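Local coordinates for PfVFT1 (Plasmodium falciparum, PDB 5JKQ), which probably binds a small solute between the two lobes of a Venus flytrap domain, as solute-binding proteins do, at residues A[12-16]-A[65-70]; A[40-44]-A[89-93]; A[56-61]-A[116-120]; A[77-83]-A[145-151]; A[107-111]-A[125-129]. The protein carries 3 engineered substitutions. One frame throughout, in Å; residues are numbered along the deposited sequence.

Contact 1 of 5, residues A[12-16]-A[65-70]; sequences KAKRL and IDDVLS. Engineered in segment 12-16: Ala13 (natural residue Ser).
Asp67 OD1 accepts from two donors, Arg15 NH2 at 2.9 Å and Ser70 N, the latter coming from well above the carboxylate plane. The bond from Ser70 is a capping bond, since Asp67 is the N-cap of helix 68-75. The other oxygen, OD2, takes Arg15 NE at 2.8 Å, so the arginine grips the carboxylate side-on in a salt bridge, the guanidinium and carboxylate planes only 12° apart. One water links OD2 to Arg15 N; a second water donates to Lys12 O, accepts from Leu69 N and makes a weak bond to OD2. The helix end and the arginine would both be expected to stabilise the negative charge.

The guanidinium is sandwiched as well as paired. Leu69 CD2 lies over the centre of one face, 3.7 Å from Arg15 CZ, while Ile65 CG1 covers the opposite face nearer the rim. The arginine chain runs out extended and bends at chi3 (60°), which turns the head across Asp67. Beside this polar core, Val68 N donates to Lys12 O at 2.8 Å, and Leu16 CD2 meets Val68 CG1 at 3.7 Å.

Arg15 NH1 bonds onward to the carbonyls of Asn60 and Lys62. The contact joins the starts of helices 14-29 and 68-75, with Phe280 of strand 265-281 packed against Leu16 and Val68 resting on His145.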
# COMPACT_ATOMS: atom_id res chain seq x y z
N LYS A 12 11.89 17.19 9.02
CA LYS A 12 11.09 17.35 10.23
C LYS A 12 10.21 16.12 10.50
O LYS A 12 9.56 16.03 11.54
CB LYS A 12 10.22 18.60 10.14
CG LYS A 12 11.00 19.91 10.06
CD LYS A 12 10.15 21.09 10.52
CE LYS A 12 10.91 22.40 10.44
NZ LYS A 12 11.20 22.80 9.03
N ALA A 13 10.20 15.18 9.56
CA ALA A 13 9.39 13.97 9.68
C ALA A 13 10.26 12.73 9.91
O ALA A 13 9.75 11.61 9.94
CB ALA A 13 8.54 13.79 8.43
N LYS A 14 11.56 12.93 10.08
CA LYS A 14 12.48 11.80 10.18
C LYS A 14 12.18 10.92 11.38
O LYS A 14 12.04 9.71 11.25
CB LYS A 14 13.93 12.28 10.25
CG LYS A 14 14.95 11.18 9.98
CD LYS A 14 16.11 11.25 10.95
CE LYS A 14 17.14 10.16 10.68
NZ LYS A 14 16.58 8.79 10.87
N ARG A 15 12.08 11.54 12.56
CA ARG A 15 11.81 10.79 13.78
C ARG A 15 10.40 10.21 13.76
O ARG A 15 10.16 9.13 14.31
CB ARG A 15 11.99 11.70 15.00
CG ARG A 15 12.00 10.95 16.32
CD ARG A 15 12.62 11.81 17.42
NE ARG A 15 11.89 13.07 17.61
CZ ARG A 15 11.30 13.44 18.74
NH1 ARG A 15 11.32 12.67 19.83
NH2 ARG A 15 10.68 14.61 18.79
N LEU A 16 9.47 10.91 13.12
CA LEU A 16 8.11 10.41 12.95
C LEU A 16 8.11 9.13 12.12
O LEU A 16 7.40 8.18 12.43
CB LEU A 16 7.22 11.48 12.30
CG LEU A 16 5.85 11.04 11.76
CD1 LEU A 16 4.97 10.48 12.88
CD2 LEU A 16 5.16 12.20 11.06
N ILE A 65 13.29 17.90 20.37
CA ILE A 65 13.56 18.05 18.95
C ILE A 65 12.54 18.98 18.31
O ILE A 65 11.34 18.89 18.59
CB ILE A 65 13.54 16.69 18.21
CG1 ILE A 65 14.30 15.62 19.00
CG2 ILE A 65 14.12 16.83 16.81
CD1 ILE A 65 15.73 15.99 19.36
N ASP A 66 13.01 19.89 17.45
CA ASP A 66 12.11 20.76 16.70
C ASP A 66 11.66 20.04 15.43
O ASP A 66 12.12 20.34 14.33
CB ASP A 66 12.80 22.08 16.35
CG ASP A 66 11.84 23.12 15.77
OD1 ASP A 66 10.67 22.76 15.49
OD2 ASP A 66 12.24 24.29 15.60
N ASP A 67 10.75 19.08 15.60
CA ASP A 67 10.26 18.28 14.48
C ASP A 67 8.76 18.04 14.58
O ASP A 67 8.11 18.53 15.50
CB ASP A 67 11.03 16.95 14.40
CG ASP A 67 10.78 16.06 15.61
OD1 ASP A 67 10.24 16.54 16.62
OD2 ASP A 67 11.15 14.86 15.53
N VAL A 68 8.22 17.28 13.64
CA VAL A 68 6.79 16.99 13.59
C VAL A 68 6.34 16.16 14.79
O VAL A 68 5.26 16.39 15.33
CB VAL A 68 6.42 16.26 12.28
CG1 VAL A 68 5.00 15.69 12.33
CG2 VAL A 68 6.56 17.21 11.09
N LEU A 69 7.16 15.20 15.20
CA LEU A 69 6.77 14.31 16.28
C LEU A 69 6.57 15.08 17.58
O LEU A 69 5.66 14.77 18.36
CB LEU A 69 7.81 13.20 16.49
CG LEU A 69 7.35 12.08 17.43
CD1 LEU A 69 6.22 11.27 16.82
CD2 LEU A 69 8.51 11.17 17.80
N SER A 70 7.41 16.09 17.82
CA SER A 70 7.28 16.91 19.01
C SER A 70 5.95 17.66 19.04
O SER A 70 5.38 17.89 20.11
CB SER A 70 8.44 17.90 19.10
OG SER A 70 9.63 17.25 19.51
O HOH W 1 9.46 13.91 13.44
O HOH W 2 12.66 14.22 13.16

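Contact 2 of 5, residues A[40-44]-A[89-93]; sequences HNVDY and GIIGN
A Schellman motif ends helix 32-39, with Asn41 at positive phi as its C-prime residue, and the chain leaving it packs against the loop 89-93 that precedes helix 102-118. No hydrogen bond crosses between 40-44 and 89-93; aliphatic branches of two isoleucines do the work.

Ile90 reaches the imidazole of His40 at its edge, near the ring plane, its CD1 3.5 Å from His40 ND1. Its CG1 branch lies anti to the backbone N (chi1 -164°), and chi2 near 67° folds CD1 round so that both carbons come to the same ring nitrogen. The second ring nitrogen, NE2, is hydrogen-bonded to Asp105 OD2. Val42 comes next along the chain. Its CG1 points between the two isoleucines, 4.1 Å from Ile91 CG1 and a looser 4.5 Å from Ile90 CG2.

Tyr44 closes the row: its hydroxyl OH lies 3.7 Å from Ile91 CG2, the two side chains crossing at about a right angle. That hydroxyl is hydrogen-bonded to Trp103 NE1, and the tyrosine ring meets the indole of Trp103 edge-to-face. Within the second loop, Gly92 N bonds back to Gly89 O at 3.1 Å, a turn that presents Ile90 and Ile91 together.

This is a surface contact. Phe102 and Trp103 at the start of helix 102-118 back it, touching Val42 and Ile91 respectively, while Tyr44 leans on Ile175 and His177 of strand 175-184.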
# COMPACT_ATOMS: atom_id res chain seq x y z
N HIS A 40 -9.79 -9.76 10.00
CA HIS A 40 -10.54 -9.17 8.89
C HIS A 40 -10.54 -10.09 7.67
O HIS A 40 -11.22 -9.81 6.68
CB HIS A 40 -9.97 -7.81 8.52
CG HIS A 40 -10.25 -6.74 9.53
ND1 HIS A 40 -11.52 -6.27 9.78
CD2 HIS A 40 -9.42 -6.06 10.35
CE1 HIS A 40 -11.46 -5.34 10.72
NE2 HIS A 40 -10.20 -5.19 11.08
N ASN A 41 -9.77 -11.17 7.75
CA ASN A 41 -9.65 -12.13 6.66
C ASN A 41 -9.29 -11.43 5.35
O ASN A 41 -9.90 -11.69 4.30
CB ASN A 41 -10.95 -12.91 6.50
CG ASN A 41 -10.75 -14.22 5.75
OD1 ASN A 41 -9.79 -14.95 6.00
ND2 ASN A 41 -11.65 -14.51 4.82
N VAL A 42 -8.31 -10.54 5.41
CA VAL A 42 -7.82 -9.83 4.24
C VAL A 42 -6.53 -10.46 3.74
O VAL A 42 -5.77 -11.04 4.52
CB VAL A 42 -7.60 -8.32 4.53
CG1 VAL A 42 -8.93 -7.62 4.74
CG2 VAL A 42 -6.69 -8.13 5.74
N ASP A 43 -6.30 -10.37 2.43
CA ASP A 43 -5.21 -11.07 1.78
C ASP A 43 -3.97 -10.18 1.64
O ASP A 43 -3.55 -9.87 0.52
CB ASP A 43 -5.66 -11.59 0.42
CG ASP A 43 -4.73 -12.63 -0.16
OD1 ASP A 43 -3.86 -13.15 0.57
OD2 ASP A 43 -4.87 -12.95 -1.36
N TYR A 44 -3.40 -9.79 2.77
CA TYR A 44 -2.19 -8.97 2.78
C TYR A 44 -1.04 -9.70 3.46
O TYR A 44 -1.25 -10.52 4.35
CB TYR A 44 -2.44 -7.64 3.51
CG TYR A 44 -3.44 -6.73 2.83
CD1 TYR A 44 -3.17 -6.18 1.58
CD2 TYR A 44 -4.63 -6.39 3.46
CE1 TYR A 44 -4.08 -5.34 0.97
CE2 TYR A 44 -5.54 -5.55 2.86
CZ TYR A 44 -5.26 -5.02 1.61
OH TYR A 44 -6.17 -4.18 1.01
N GLY A 89 -15.47 -1.68 2.00
CA GLY A 89 -16.06 -2.68 2.86
C GLY A 89 -15.18 -2.98 4.06
O GLY A 89 -14.77 -2.07 4.79
N ILE A 90 -14.90 -4.26 4.28
CA ILE A 90 -14.12 -4.69 5.43
C ILE A 90 -12.67 -4.23 5.30
O ILE A 90 -11.97 -4.03 6.29
CB ILE A 90 -14.17 -6.23 5.61
CG1 ILE A 90 -13.71 -6.63 7.01
CG2 ILE A 90 -13.35 -6.94 4.52
CD1 ILE A 90 -14.65 -6.18 8.13
N ILE A 91 -12.23 -4.06 4.05
CA ILE A 91 -10.88 -3.60 3.77
C ILE A 91 -10.66 -2.19 4.33
O ILE A 91 -9.54 -1.83 4.69
CB ILE A 91 -10.60 -3.63 2.24
CG1 ILE A 91 -10.30 -5.06 1.82
CG2 ILE A 91 -9.43 -2.72 1.85
CD1 ILE A 91 -10.35 -5.28 0.33
N GLY A 92 -11.73 -1.41 4.40
CA GLY A 92 -11.65 -0.07 4.93
C GLY A 92 -12.78 0.82 4.44
O GLY A 92 -12.93 1.05 3.24
N ASN A 93 -13.57 1.33 5.38
CA ASN A 93 -14.69 2.21 5.07
C ASN A 93 -14.47 3.61 5.64
O ASN A 93 -14.45 3.80 6.85
CB ASN A 93 -15.99 1.62 5.63
CG ASN A 93 -17.22 2.36 5.15
OD1 ASN A 93 -17.12 3.33 4.40
ND2 ASN A 93 -18.39 1.90 5.58

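Contact 3 of 5, residues A[56-61]-A[116-120]; sequences LADINV and KHIFN. Engineered in segment 56-61: Ala57 (natural residue Ser).
His117 has the most surface buried here, and its imidazole is inserted among the residues of the loop 56-61. NE2 donates to Ile59 O at 3.0 Å, with an N-H...O angle of 158° and the acceptor close to the ring plane. The side chain leaves the helix with CG anti to the backbone N (chi1 176°), which carries the ring out to the loop. Leu56 meets it twice. Its carbonyl O lies over one face of the imidazole, at too poor an angle for a hydrogen bond with NE2, and its CD1 reaches His117 CD2 at 3.5 Å, the side chains of Leu56 and His117 running antiparallel alongside one another.

The loop holds its own shape: Ile59 N donates to Leu56 O at 3.2 Å, so the same carbonyl that covers the ring face also closes a turn. The contact thus ties the C-terminal end of helix 102-118 to the long connection between strand 45-46 and helix 68-75.

Val61, second in buried surface, points toward the helix and lies beside Ile118, with its CG1 3.6 Å from Ile118 CG1. Ile118 in turn touches Ile19 of helix 14-29 and Ile73 of helix 68-75. Leu56 also rests on helix 14-29, at Ile19, Ala22 and Glu26.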
# COMPACT_ATOMS: atom_id res chain seq x y z
N LEU A 56 11.76 0.13 18.69
CA LEU A 56 10.92 1.13 19.34
C LEU A 56 11.50 1.57 20.68
O LEU A 56 11.44 2.75 21.04
CB LEU A 56 9.50 0.59 19.52
CG LEU A 56 8.47 1.55 20.12
CD1 LEU A 56 8.28 2.77 19.22
CD2 LEU A 56 7.15 0.83 20.36
N ALA A 57 12.07 0.62 21.41
CA ALA A 57 12.62 0.89 22.73
C ALA A 57 13.73 1.95 22.69
O ALA A 57 13.88 2.72 23.64
CB ALA A 57 13.15 -0.39 23.34
N ASP A 58 14.49 1.98 21.60
CA ASP A 58 15.63 2.89 21.48
C ASP A 58 15.23 4.32 21.11
O ASP A 58 15.92 5.27 21.48
CB ASP A 58 16.62 2.37 20.44
CG ASP A 58 17.17 1.01 20.79
OD1 ASP A 58 17.14 0.63 21.98
OD2 ASP A 58 17.65 0.31 19.87
N ILE A 59 14.12 4.46 20.39
CA ILE A 59 13.76 5.75 19.81
C ILE A 59 13.51 6.82 20.87
O ILE A 59 12.81 6.60 21.86
CB ILE A 59 12.49 5.63 18.91
CG1 ILE A 59 12.68 4.56 17.84
CG2 ILE A 59 12.17 6.97 18.25
CD1 ILE A 59 13.87 4.77 16.92
N ASN A 60 14.10 7.99 20.63
CA ASN A 60 13.92 9.15 21.49
C ASN A 60 12.48 9.65 21.43
O ASN A 60 11.97 9.95 20.35
CB ASN A 60 14.88 10.26 21.06
CG ASN A 60 14.70 11.54 21.85
OD1 ASN A 60 14.26 11.52 23.00
ND2 ASN A 60 15.05 12.67 21.24
N VAL A 61 11.83 9.71 22.59
CA VAL A 61 10.44 10.16 22.67
C VAL A 61 10.36 11.49 23.42
O VAL A 61 9.31 11.84 23.96
CB VAL A 61 9.55 9.12 23.38
CG1 VAL A 61 9.50 7.85 22.56
CG2 VAL A 61 10.06 8.83 24.79
N LYS A 116 2.22 3.78 23.58
CA LYS A 116 2.70 3.01 24.72
C LYS A 116 4.21 3.17 24.93
O LYS A 116 4.74 2.74 25.95
CB LYS A 116 2.34 1.53 24.56
CG LYS A 116 0.90 1.22 24.94
CD LYS A 116 0.60 -0.28 24.86
CE LYS A 116 0.46 -0.75 23.43
NZ LYS A 116 0.13 -2.20 23.35
N HIS A 117 4.89 3.79 23.97
CA HIS A 117 6.32 4.05 24.10
C HIS A 117 6.59 5.50 24.46
O HIS A 117 7.37 5.79 25.36
CB HIS A 117 7.05 3.69 22.81
CG HIS A 117 8.51 4.02 22.84
ND1 HIS A 117 9.33 3.62 23.87
CD2 HIS A 117 9.29 4.73 21.99
CE1 HIS A 117 10.56 4.06 23.65
NE2 HIS A 117 10.56 4.74 22.51
N ILE A 118 5.95 6.43 23.74
CA ILE A 118 6.09 7.84 24.06
C ILE A 118 5.46 8.10 25.42
O ILE A 118 6.06 8.74 26.28
CB ILE A 118 5.43 8.75 23.01
CG1 ILE A 118 6.07 8.52 21.64
CG2 ILE A 118 5.54 10.21 23.43
CD1 ILE A 118 5.51 9.38 20.51
N PHE A 119 4.24 7.60 25.58
CA PHE A 119 3.51 7.71 26.84
C PHE A 119 3.43 6.31 27.46
O PHE A 119 4.30 5.48 27.22
CB PHE A 119 2.13 8.32 26.59
CG PHE A 119 2.19 9.72 26.08
CD1 PHE A 119 2.44 10.78 26.94
CD2 PHE A 119 1.99 10.00 24.73
CE1 PHE A 119 2.50 12.07 26.47
CE2 PHE A 119 2.05 11.29 24.26
CZ PHE A 119 2.30 12.33 25.13
N ASN A 120 2.39 6.06 28.24
CA ASN A 120 2.25 4.79 28.96
C ASN A 120 0.84 4.21 28.84
O ASN A 120 0.35 3.56 29.76
CB ASN A 120 2.63 4.99 30.43
CG ASN A 120 3.27 3.75 31.04
OD1 ASN A 120 4.33 3.30 30.60
ND2 ASN A 120 2.63 3.21 32.08

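Contact 4 of 5, residues A[77-83]-A[145-151]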
# COMPACT_ATOMS: atom_id res chain seq x y z
N GLU A 77 -1.96 14.32 19.63
CA GLU A 77 -2.79 14.08 18.45
C GLU A 77 -1.98 14.06 17.16
O GLU A 77 -1.06 14.86 16.98
CB GLU A 77 -3.89 15.15 18.35
CG GLU A 77 -4.79 14.98 17.13
CD GLU A 77 -5.96 15.94 17.12
OE1 GLU A 77 -6.91 15.73 17.90
OE2 GLU A 77 -5.93 16.91 16.34
N VAL A 78 -2.34 13.14 16.27
CA VAL A 78 -1.77 13.07 14.94
C VAL A 78 -2.89 13.20 13.90
O VAL A 78 -3.97 12.64 14.07
CB VAL A 78 -0.99 11.76 14.71
CG1 VAL A 78 -1.88 10.54 14.96
CG2 VAL A 78 -0.38 11.72 13.31
N LYS A 79 -2.62 13.96 12.84
CA LYS A 79 -3.57 14.16 11.76
C LYS A 79 -3.20 13.30 10.55
O LYS A 79 -2.13 13.47 9.97
CB LYS A 79 -3.63 15.63 11.35
CG LYS A 79 -3.91 16.59 12.49
CD LYS A 79 -3.94 18.02 11.98
CE LYS A 79 -3.76 19.03 13.11
NZ LYS A 79 -3.07 20.26 12.62
N ILE A 80 -4.10 12.38 10.19
CA ILE A 80 -3.87 11.48 9.06
C ILE A 80 -4.78 11.87 7.90
O ILE A 80 -5.94 12.23 8.11
CB ILE A 80 -4.11 10.00 9.45
CG1 ILE A 80 -2.96 9.48 10.33
CG2 ILE A 80 -4.18 9.10 8.22
CD1 ILE A 80 -3.01 9.94 11.75
N GLY A 81 -4.25 11.78 6.69
CA GLY A 81 -4.99 12.10 5.49
C GLY A 81 -5.38 10.86 4.71
O GLY A 81 -4.59 9.93 4.56
N ALA A 82 -6.61 10.86 4.20
CA ALA A 82 -7.10 9.77 3.36
C ALA A 82 -8.05 10.32 2.30
O ALA A 82 -8.60 11.41 2.46
CB ALA A 82 -7.79 8.71 4.20
N LEU A 83 -8.22 9.58 1.21
CA LEU A 83 -9.15 9.98 0.15
C LEU A 83 -10.58 9.93 0.66
O LEU A 83 -10.97 8.98 1.35
CB LEU A 83 -8.98 9.08 -1.07
CG LEU A 83 -7.61 9.09 -1.76
CD1 LEU A 83 -7.50 7.93 -2.73
CD2 LEU A 83 -7.37 10.41 -2.47
N HIS A 145 -0.08 15.32 9.12
CA HIS A 145 1.25 14.80 9.41
C HIS A 145 1.55 13.58 8.55
O HIS A 145 2.71 13.27 8.27
CB HIS A 145 1.37 14.43 10.89
CG HIS A 145 1.03 15.55 11.83
ND1 HIS A 145 0.19 15.39 12.91
CD2 HIS A 145 1.42 16.84 11.85
CE1 HIS A 145 0.08 16.53 13.55
NE2 HIS A 145 0.82 17.44 12.93
N MSE A 146 0.49 12.91 8.10
CA MSE A 146 0.60 11.61 7.45
C MSE A 146 -0.52 11.32 6.47
O MSE A 146 -1.64 11.80 6.64
CB MSE A 146 0.57 10.49 8.49
CG MSE A 146 1.87 10.16 9.13
SE MSE A 146 1.54 8.69 10.35
CE MSE A 146 1.80 7.22 9.11
N THR A 147 -0.21 10.49 5.48
CA THR A 147 -1.25 9.84 4.69
C THR A 147 -1.59 8.53 5.38
O THR A 147 -0.84 8.05 6.23
CB THR A 147 -0.80 9.57 3.25
OG1 THR A 147 0.21 8.56 3.24
CG2 THR A 147 -0.27 10.84 2.59
N ASP A 148 -2.73 7.95 5.01
CA ASP A 148 -3.07 6.61 5.46
C ASP A 148 -2.05 5.62 4.89
O ASP A 148 -1.30 5.96 3.98
CB ASP A 148 -4.49 6.24 5.01
CG ASP A 148 -5.04 5.04 5.75
OD1 ASP A 148 -4.56 3.91 5.51
OD2 ASP A 148 -5.98 5.22 6.57
N ASN A 149 -2.01 4.41 5.43
CA ASN A 149 -1.03 3.42 4.99
C ASN A 149 -1.41 2.70 3.70
O ASN A 149 -0.57 2.05 3.09
CB ASN A 149 -0.82 2.36 6.08
CG ASN A 149 -0.32 2.95 7.39
OD1 ASN A 149 0.81 3.42 7.48
ND2 ASN A 149 -1.17 2.92 8.41
N TYR A 150 -2.67 2.82 3.27
CA TYR A 150 -3.15 2.01 2.16
C TYR A 150 -2.63 2.48 0.81
O TYR A 150 -2.69 1.74 -0.17
CB TYR A 150 -4.69 1.96 2.14
CG TYR A 150 -5.41 3.27 1.87
CD1 TYR A 150 -5.34 3.90 0.64
CD2 TYR A 150 -6.21 3.85 2.85
CE1 TYR A 150 -6.01 5.09 0.40
CE2 TYR A 150 -6.89 5.03 2.62
CZ TYR A 150 -6.78 5.64 1.39
OH TYR A 150 -7.46 6.82 1.16
N PHE A 151 -2.12 3.71 0.76
CA PHE A 151 -1.66 4.29 -0.50
C PHE A 151 -0.59 3.43 -1.16
O PHE A 151 0.27 2.87 -0.48
CB PHE A 151 -1.14 5.71 -0.27
CG PHE A 151 -2.22 6.71 -0.05
CD1 PHE A 151 -2.83 7.34 -1.13
CD2 PHE A 151 -2.65 7.03 1.23
CE1 PHE A 151 -3.84 8.26 -0.93
CE2 PHE A 151 -3.66 7.95 1.43
CZ PHE A 151 -4.25 8.56 0.35
O HOH W 3 -9.97 6.85 2.04
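Strands 77-83 and 146-147 run parallel, with Ile80 opposite Met146 and Gly81 opposite Thr147. Gly81 uses both its N and its O toward the second strand: its N donates to Met146 O at 2.6 Å, and its O accepts from Asp148 N at 2.8 Å. Lys79 O is gripped by two donors, His145 N and Met146 N, where the second strand begins.

Side chains extend the pairing at both ends. At the start, Lys79 N donates to His145 ND1 at 3.2 Å; the bond is nearly straight at the hydrogen (174°) but lies far out of the imidazole plane. Val78 CG2 packs against the same nitrogen. At the far end, Tyr150 swings its ring back, CG lying between the backbone N and the carbonyl carbon (chi1 65°), and its OH accepts from Leu83 N at 2.9 Å. A water joins that hydroxyl to Leu83 O, so both backbone polar groups of Leu83 are engaged. Phe151 sets CE1 3.9 Å from Leu83 CG, and one face of its ring is covered by Tyr150 CE1, over the centre. Between the ends, Ile80 and the selenomethionine Met146 run alongside each other on one face of the sheet, with Ile80 CG1 4.1 Å from Met146 CB. Asp148 OD1 accepts from Tyr150 N, an Asx turn that shapes the exit from the strand, and OD2 is hydrogen-bonded to Tyr129 OH.

Strand 77-83 is central in this three-stranded parallel sheet, with 126-132 on its other edge. Helix 102-118 covers the Met146 face through Met107 and Trp111, and Thr147 meets Val135 and Leu139 of helix 135-140.

Contact 5 of 5, residues A[107-111]-A[125-129]; sequences MYIIW and INIAY. Engineered in segment 125-129: Ala128 (natural residue Thr).
Ile127 is the centre of the apolar contacts with Trp111 and Tyr108: its CD1 comes within 4.0 Å of Trp111 CB and 4.1 Å of Tyr108 CD1. Its chi1 of -65°, with CG1 anti to the carbonyl carbon, carries CG1 toward the helix, and chi2, unstaggered at 96°, then turns CD1 in between those two residues one helical turn apart. Trp111 also receives Ile125, whose CD1 sits near the plane of the indole at its edge, 4.1 Å from Trp111 CE3.

Aromatic contacts come next. Tyr108 CE1 lies near the plane of the Tyr129 ring, at its edge, 4.2 Å from Tyr129 CE2. The Tyr129 hydroxyl end crosses the selenomethionine at 107, with OH 3.4 Å from Met107 CB.

Polar links are few, and no direct hydrogen bond spans the two segments. A water donates to Ile127 O at 2.9 Å and makes a weak bond with Tyr108 OH. The tyrosine hydroxyls have firmer partners beyond the contact, Pro99 O for Tyr108 and Asp148 for Tyr129.

The helix lies over the strand and runs roughly antiparallel to it, the axes of the two short segments at 146° and 9.4 Å apart at closest. Strand 77-83, helix 102-118 and strand 126-132 follow in order, and the two strands are parallel neighbours. The packing is thus that of a beta-alpha-beta crossover, with the connecting helix laid against the sheet, as in the alpha/beta lobes of solute-binding proteins.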
# COMPACT_ATOMS: atom_id res chain seq x y z
N MSE A 107 -3.79 1.54 11.21
CA MSE A 107 -3.26 2.83 11.65
C MSE A 107 -3.48 3.01 13.15
O MSE A 107 -2.65 3.64 13.82
CB MSE A 107 -3.91 3.98 10.87
CG MSE A 107 -3.30 5.34 11.19
SE MSE A 107 -1.42 5.48 10.68
CE MSE A 107 -1.67 6.00 8.82
N TYR A 108 -4.58 2.47 13.66
CA TYR A 108 -4.88 2.57 15.09
C TYR A 108 -3.86 1.83 15.93
O TYR A 108 -3.33 2.37 16.90
CB TYR A 108 -6.29 2.03 15.38
CG TYR A 108 -7.42 2.84 14.78
CD1 TYR A 108 -7.33 4.22 14.66
CD2 TYR A 108 -8.57 2.22 14.32
CE1 TYR A 108 -8.36 4.96 14.11
CE2 TYR A 108 -9.61 2.94 13.77
CZ TYR A 108 -9.50 4.31 13.66
OH TYR A 108 -10.53 5.04 13.11
N ILE A 109 -3.57 0.58 15.58
CA ILE A 109 -2.66 -0.23 16.38
C ILE A 109 -1.23 0.29 16.27
O ILE A 109 -0.44 0.12 17.20
CB ILE A 109 -2.71 -1.72 15.99
CG1 ILE A 109 -2.37 -1.91 14.50
CG2 ILE A 109 -4.08 -2.30 16.32
CD1 ILE A 109 -2.21 -3.35 14.09
N ILE A 110 -0.89 0.91 15.15
CA ILE A 110 0.44 1.49 14.99
C ILE A 110 0.62 2.62 16.01
O ILE A 110 1.65 2.69 16.68
CB ILE A 110 0.68 2.01 13.56
CG1 ILE A 110 0.97 0.83 12.63
CG2 ILE A 110 1.86 3.00 13.50
CD1 ILE A 110 1.03 1.20 11.15
N TRP A 111 -0.38 3.48 16.12
CA TRP A 111 -0.30 4.63 17.02
C TRP A 111 -0.62 4.26 18.47
O TRP A 111 -0.21 4.96 19.39
CB TRP A 111 -1.22 5.75 16.53
CG TRP A 111 -0.58 6.54 15.45
CD1 TRP A 111 -0.85 6.48 14.11
CD2 TRP A 111 0.47 7.50 15.60
NE1 TRP A 111 -0.04 7.35 13.42
CE2 TRP A 111 0.79 7.99 14.32
CE3 TRP A 111 1.18 8.00 16.70
CZ2 TRP A 111 1.77 8.95 14.10
CZ3 TRP A 111 2.16 8.95 16.48
CH2 TRP A 111 2.45 9.42 15.20
N ILE A 125 -2.30 9.11 22.48
CA ILE A 125 -2.33 9.95 21.30
C ILE A 125 -3.61 9.69 20.50
O ILE A 125 -3.91 8.55 20.15
CB ILE A 125 -1.10 9.72 20.40
CG1 ILE A 125 0.18 10.00 21.20
CG2 ILE A 125 -1.14 10.62 19.18
CD1 ILE A 125 1.44 9.52 20.53
N ASN A 126 -4.35 10.76 20.24
CA ASN A 126 -5.59 10.66 19.47
C ASN A 126 -5.30 10.66 17.98
O ASN A 126 -4.42 11.38 17.50
CB ASN A 126 -6.52 11.82 19.84
CG ASN A 126 -7.86 11.73 19.12
OD1 ASN A 126 -8.74 10.96 19.52
ND2 ASN A 126 -8.03 12.53 18.07
N ILE A 127 -6.04 9.83 17.24
CA ILE A 127 -5.95 9.80 15.78
C ILE A 127 -7.08 10.64 15.19
O ILE A 127 -8.26 10.34 15.38
CB ILE A 127 -6.03 8.35 15.24
CG1 ILE A 127 -4.83 7.53 15.70
CG2 ILE A 127 -6.09 8.33 13.72
CD1 ILE A 127 -5.08 6.72 16.95
N ALA A 128 -6.70 11.70 14.48
CA ALA A 128 -7.66 12.57 13.81
C ALA A 128 -7.58 12.39 12.29
O ALA A 128 -6.61 12.82 11.66
CB ALA A 128 -7.41 14.02 14.18
N TYR A 129 -8.59 11.76 11.71
CA TYR A 129 -8.65 11.57 10.27
C TYR A 129 -9.25 12.78 9.56
O TYR A 129 -10.32 13.25 9.93
CB TYR A 129 -9.46 10.32 9.93
CG TYR A 129 -8.62 9.08 9.72
CD1 TYR A 129 -7.97 8.85 8.51
CD2 TYR A 129 -8.49 8.13 10.72
CE1 TYR A 129 -7.21 7.72 8.31
CE2 TYR A 129 -7.72 6.99 10.53
CZ TYR A 129 -7.08 6.80 9.32
OH TYR A 129 -6.32 5.67 9.12
O HOH W 4 -9.73 7.98 14.40

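Contacts 4 and 5 are the two buried contacts: both reach the three-stranded sheet, one through backbone pairing and the other through apolar side chains of helix 102-118, and the Tyr129-Asp148 hydrogen bond joins them. Contact 1 is partly buried and relies on a salt bridge, touching contact 4 through His145 and contact 5 through Leu16 and Trp111. Contact 3 lies at the surface, sharing helix 102-118 with contact 5 and linked to contact 1 by Arg15 and Asn60; a single histidine bond and aliphatic packing serve it. Contact 2, also superficial, touches none of the others and has no hydrogen bond between its segments.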